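Cellulase IBT99 (Metagenomes, PDB 6WBT) probably hydrolyses 6-phospho-alpha-glucosides as a family 4 glycoside hydrolase, using bound NAD and a manganese ion. Local coordinates at residues E110-G115 against W267-M272. Numbering follows the deposited sequence.
Sequences ETCGAG and WQYYLM. With G6P (6-O-phosphono-alpha-D-glucopyranose), chain F; NAD (nicotinamide-adenine-dinucleotide), chain G.
The loop that leads from the substrate and cofactor site into helix 114-136 meets the short helix 267-270, which has few backbone hydrogen bonds, through one buried thiol, Cys112, which reaches two tyrosines. Cys112 SG comes to 3.5 Å from Tyr270 CE2, and CB of Cys112 lies 3.8 Å from Tyr270 OH, so the thiol arm runs alongside the hydroxyl end of that ring. The second sulfur-aromatic contact is looser, with Cys112 SG 4.2 Å from Tyr269 CD1. Both approaches are oblique: SG stands 66° off the Tyr270 ring normal and 63° off that of Tyr269. Cys112 SG is placed there by lying anti to its carbonyl carbon (chi1 -65°). No hydrogen bond crosses between the segments.

This contact joins the Rossmann-type NAD-binding part of the family 4 glycosidase fold to its C-terminal part. At the backbone angles of Gly113, the N-cap of helix 114-136, a side chain would collide with the carbonyl oxygen of Cys112. At the loop's other end, Glu110 presents its carboxylate to both ligands: G6P O4 donates to Glu110 OE1 at 2.8 Å, and NAD O2D to Glu110 OE2 at 3.2 Å. Arg87 forms a salt bridge with OE2. Without the carboxylate, as with an alanine here, the two ligand hydroxyls would probably lose this acceptor and Arg87 its carboxylate partner. Tyr202 meets the Tyr270 ring edge-to-face.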
loop_
_atom_site.group_PDB
_atom_site.type_symbol
_atom_site.label_atom_id
_atom_site.label_comp_id
_atom_site.label_asym_id
_atom_site.label_seq_id
_atom_site.Cartn_x
_atom_site.Cartn_y
_atom_site.Cartn_z
ATOM N N GLU A 110 28.922 12.443 -15.345
ATOM C CA GLU A 110 27.985 12.805 -16.404
ATOM C C GLU A 110 26.542 12.713 -15.922
ATOM O O GLU A 110 25.748 13.639 -16.126
ATOM C CB GLU A 110 28.201 11.900 -17.618
ATOM C CG GLU A 110 27.270 12.186 -18.783
ATOM C CD GLU A 110 27.160 11.015 -19.741
ATOM O OE1 GLU A 110 26.963 9.877 -19.267
ATOM O OE2 GLU A 110 27.277 11.232 -20.965
ATOM N N THR A 111 26.183 11.601 -15.282
ATOM C CA THR A 111 24.802 11.337 -14.905
ATOM C C THR A 111 24.600 11.112 -13.413
ATOM O O THR A 111 23.462 10.879 -12.989
ATOM C CB THR A 111 24.268 10.119 -15.670
ATOM O OG1 THR A 111 25.046 8.964 -15.335
ATOM C CG2 THR A 111 24.351 10.358 -17.163
ATOM N N CYS A 112 25.656 11.172 -12.605
ATOM C CA CYS A 112 25.557 10.938 -11.172
ATOM C C CYS A 112 26.074 12.147 -10.407
ATOM O O CYS A 112 27.048 12.786 -10.817
ATOM C CB CYS A 112 26.337 9.686 -10.763
ATOM S SG CYS A 112 25.687 8.154 -11.460
ATOM N N GLY A 113 25.418 12.453 -9.290
ATOM C CA GLY A 113 25.806 13.586 -8.477
ATOM C C GLY A 113 25.187 14.883 -8.967
ATOM O O GLY A 113 24.164 14.904 -9.662
ATOM N N ALA A 114 25.830 15.990 -8.587
ATOM C CA ALA A 114 25.352 17.304 -9.004
ATOM C C ALA A 114 25.498 17.509 -10.506
ATOM O O ALA A 114 24.695 18.228 -11.111
ATOM C CB ALA A 114 26.095 18.401 -8.242
ATOM N N GLY A 115 26.510 16.895 -11.121
ATOM C CA GLY A 115 26.675 17.026 -12.557
ATOM C C GLY A 115 25.572 16.346 -13.341
ATOM O O GLY A 115 25.190 16.813 -14.415
ATOM N N TRP A 267 27.434 2.420 -8.945
ATOM C CA TRP A 267 27.521 2.548 -7.494
ATOM C C TRP A 267 28.890 3.035 -7.040
ATOM O O TRP A 267 29.063 3.341 -5.855
ATOM C CB TRP A 267 27.199 1.215 -6.820
ATOM C CG TRP A 267 25.743 0.882 -6.831
ATOM C CD1 TRP A 267 25.111 -0.013 -7.643
ATOM C CD2 TRP A 267 24.729 1.452 -5.995
ATOM N NE1 TRP A 267 23.767 -0.041 -7.361
ATOM C CE2 TRP A 267 23.507 0.850 -6.353
ATOM C CE3 TRP A 267 24.736 2.410 -4.977
ATOM C CZ2 TRP A 267 22.306 1.176 -5.730
ATOM C CZ3 TRP A 267 23.543 2.731 -4.360
ATOM C CH2 TRP A 267 22.344 2.114 -4.737
ATOM N N GLN A 268 29.856 3.112 -7.958
ATOM C CA GLN A 268 31.184 3.621 -7.637
ATOM C C GLN A 268 31.133 5.055 -7.124
ATOM O O GLN A 268 31.958 5.446 -6.290
ATOM C CB GLN A 268 32.069 3.523 -8.879
ATOM C CG GLN A 268 33.487 4.015 -8.712
ATOM C CD GLN A 268 34.158 4.265 -10.047
ATOM O OE1 GLN A 268 35.381 4.199 -10.165
ATOM N NE2 GLN A 268 33.356 4.558 -11.064
ATOM N N TYR A 269 30.173 5.850 -7.599
ATOM C CA TYR A 269 30.101 7.259 -7.239
ATOM C C TYR A 269 29.197 7.534 -6.045
ATOM O O TYR A 269 29.377 8.557 -5.375
ATOM C CB TYR A 269 29.619 8.083 -8.438
ATOM C CG TYR A 269 30.336 7.754 -9.727
ATOM C CD1 TYR A 269 29.693 7.060 -10.743
ATOM C CD2 TYR A 269 31.661 8.124 -9.923
ATOM C CE1 TYR A 269 30.345 6.753 -11.922
ATOM C CE2 TYR A 269 32.321 7.819 -11.097
ATOM C CZ TYR A 269 31.659 7.135 -12.094
ATOM O OH TYR A 269 32.312 6.830 -13.266
ATOM N N TYR A 270 28.233 6.658 -5.765
ATOM C CA TYR A 270 27.338 6.848 -4.629
ATOM C C TYR A 270 27.899 6.232 -3.352
ATOM O O TYR A 270 27.934 6.889 -2.306
ATOM C CB TYR A 270 25.959 6.258 -4.938
ATOM C CG TYR A 270 25.184 7.026 -5.982
ATOM C CD1 TYR A 270 24.419 8.131 -5.630
ATOM C CD2 TYR A 270 25.215 6.649 -7.317
ATOM C CE1 TYR A 270 23.707 8.838 -6.581
ATOM C CE2 TYR A 270 24.506 7.350 -8.273
ATOM C CZ TYR A 270 23.755 8.443 -7.901
ATOM O OH TYR A 270 23.047 9.145 -8.849
ATOM N N LEU A 271 28.336 4.975 -3.418
ATOM C CA LEU A 271 28.881 4.309 -2.243
ATOM C C LEU A 271 30.308 4.739 -1.933
ATOM O O LEU A 271 30.742 4.606 -0.783
ATOM C CB LEU A 271 28.831 2.791 -2.426
ATOM C CG LEU A 271 27.436 2.181 -2.566
ATOM C CD1 LEU A 271 27.525 0.678 -2.773
ATOM C CD2 LEU A 271 26.584 2.509 -1.349
HETATM N N MSE A 272 31.044 5.240 -2.920
HETATM C CA MSE A 272 32.424 5.658 -2.700
HETATM C C MSE A 272 32.744 7.021 -3.320
HETATM O O MSE A 272 33.572 7.105 -4.226
HETATM C CB MSE A 272 33.386 4.604 -3.260
HETATM C CG MSE A 272 33.134 3.190 -2.752
HETATM SE SE MSE A 272 33.929 1.803 -3.872
HETATM C CE MSE A 272 35.782 1.944 -3.284
HETATM C C1 G6P F . 27.709 3.767 -20.609
HETATM C C2 G6P F . 26.726 4.543 -19.737
HETATM C C3 G6P F . 26.536 5.963 -20.255
HETATM C C4 G6P F . 27.885 6.637 -20.469
HETATM C C5 G6P F . 28.750 5.759 -21.364
HETATM C C6 G6P F . 30.107 6.386 -21.668
HETATM O O1 G6P F . 27.143 3.573 -21.909
HETATM O O2 G6P F . 25.463 3.869 -19.722
HETATM O O3 G6P F . 25.761 6.717 -19.317
HETATM O O4 G6P F . 27.698 7.919 -21.079
HETATM O O5 G6P F . 28.934 4.492 -20.731
HETATM O O6 G6P F . 30.186 7.712 -21.148
HETATM P P G6P F . 31.374 8.687 -21.627
HETATM O O1P G6P F . 31.783 9.415 -20.371
HETATM O O2P G6P F . 30.741 9.552 -22.690
HETATM O O3P G6P F . 32.420 7.736 -22.158
HETATM P PA NAD G . 27.465 14.666 -28.492
HETATM O O1A NAD G . 27.564 15.911 -27.674
HETATM O O2A NAD G . 28.685 14.207 -29.220
HETATM O O5B NAD G . 26.248 14.822 -29.529
HETATM C C5B NAD G . 24.921 15.146 -29.030
HETATM C C4B NAD G . 24.102 15.744 -30.147
HETATM O O4B NAD G . 22.793 16.127 -29.645
HETATM C C3B NAD G . 24.677 17.011 -30.804
HETATM O O3B NAD G . 24.647 16.870 -32.219
HETATM C C2B NAD G . 23.702 18.105 -30.355
HETATM O O2B NAD G . 23.661 19.227 -31.209
HETATM C C1B NAD G . 22.408 17.305 -30.312
HETATM N N9A NAD G . 21.329 17.949 -29.573
HETATM C C8A NAD G . 21.451 18.710 -28.437
HETATM N N7A NAD G . 20.309 19.172 -27.993
HETATM C C5A NAD G . 19.371 18.698 -28.897
HETATM C C6A NAD G . 17.974 18.849 -28.977
HETATM N N6A NAD G . 17.256 19.550 -28.104
HETATM N N1A NAD G . 17.338 18.248 -30.010
HETATM C C2A NAD G . 18.067 17.546 -30.887
HETATM N N3A NAD G . 19.380 17.335 -30.911
HETATM C C4A NAD G . 19.987 17.943 -29.879
HETATM O O3 NAD G . 26.949 13.470 -27.557
HETATM P PN NAD G . 27.403 11.938 -27.410
HETATM O O1N NAD G . 27.401 11.301 -28.759
HETATM O O2N NAD G . 28.653 11.880 -26.596
HETATM O O5D NAD G . 26.182 11.361 -26.548
HETATM C C5D NAD G . 24.841 11.562 -27.059
HETATM C C4D NAD G . 23.842 11.190 -25.992
HETATM O O4D NAD G . 23.853 9.756 -25.814
HETATM C C3D NAD G . 24.112 11.769 -24.596
HETATM O O3D NAD G . 22.902 12.268 -24.042
HETATM C C2D NAD G . 24.593 10.523 -23.845
HETATM O O2D NAD G . 24.520 10.615 -22.432
HETATM C C1D NAD G . 23.663 9.472 -24.438
HETATM N N1N NAD G . 24.124 8.082 -24.164
HETATM C C2N NAD G . 23.460 7.314 -23.245
HETATM C C3N NAD G . 23.889 6.028 -22.956
HETATM C C7N NAD G . 23.079 5.216 -21.977
HETATM O O7N NAD G . 23.652 4.437 -21.220
HETATM N N7N NAD G . 21.761 5.357 -22.002
HETATM C C4N NAD G . 25.026 5.537 -23.589
HETATM C C5N NAD G . 25.664 6.307 -24.538
HETATM C C6N NAD G . 25.197 7.573 -24.813
#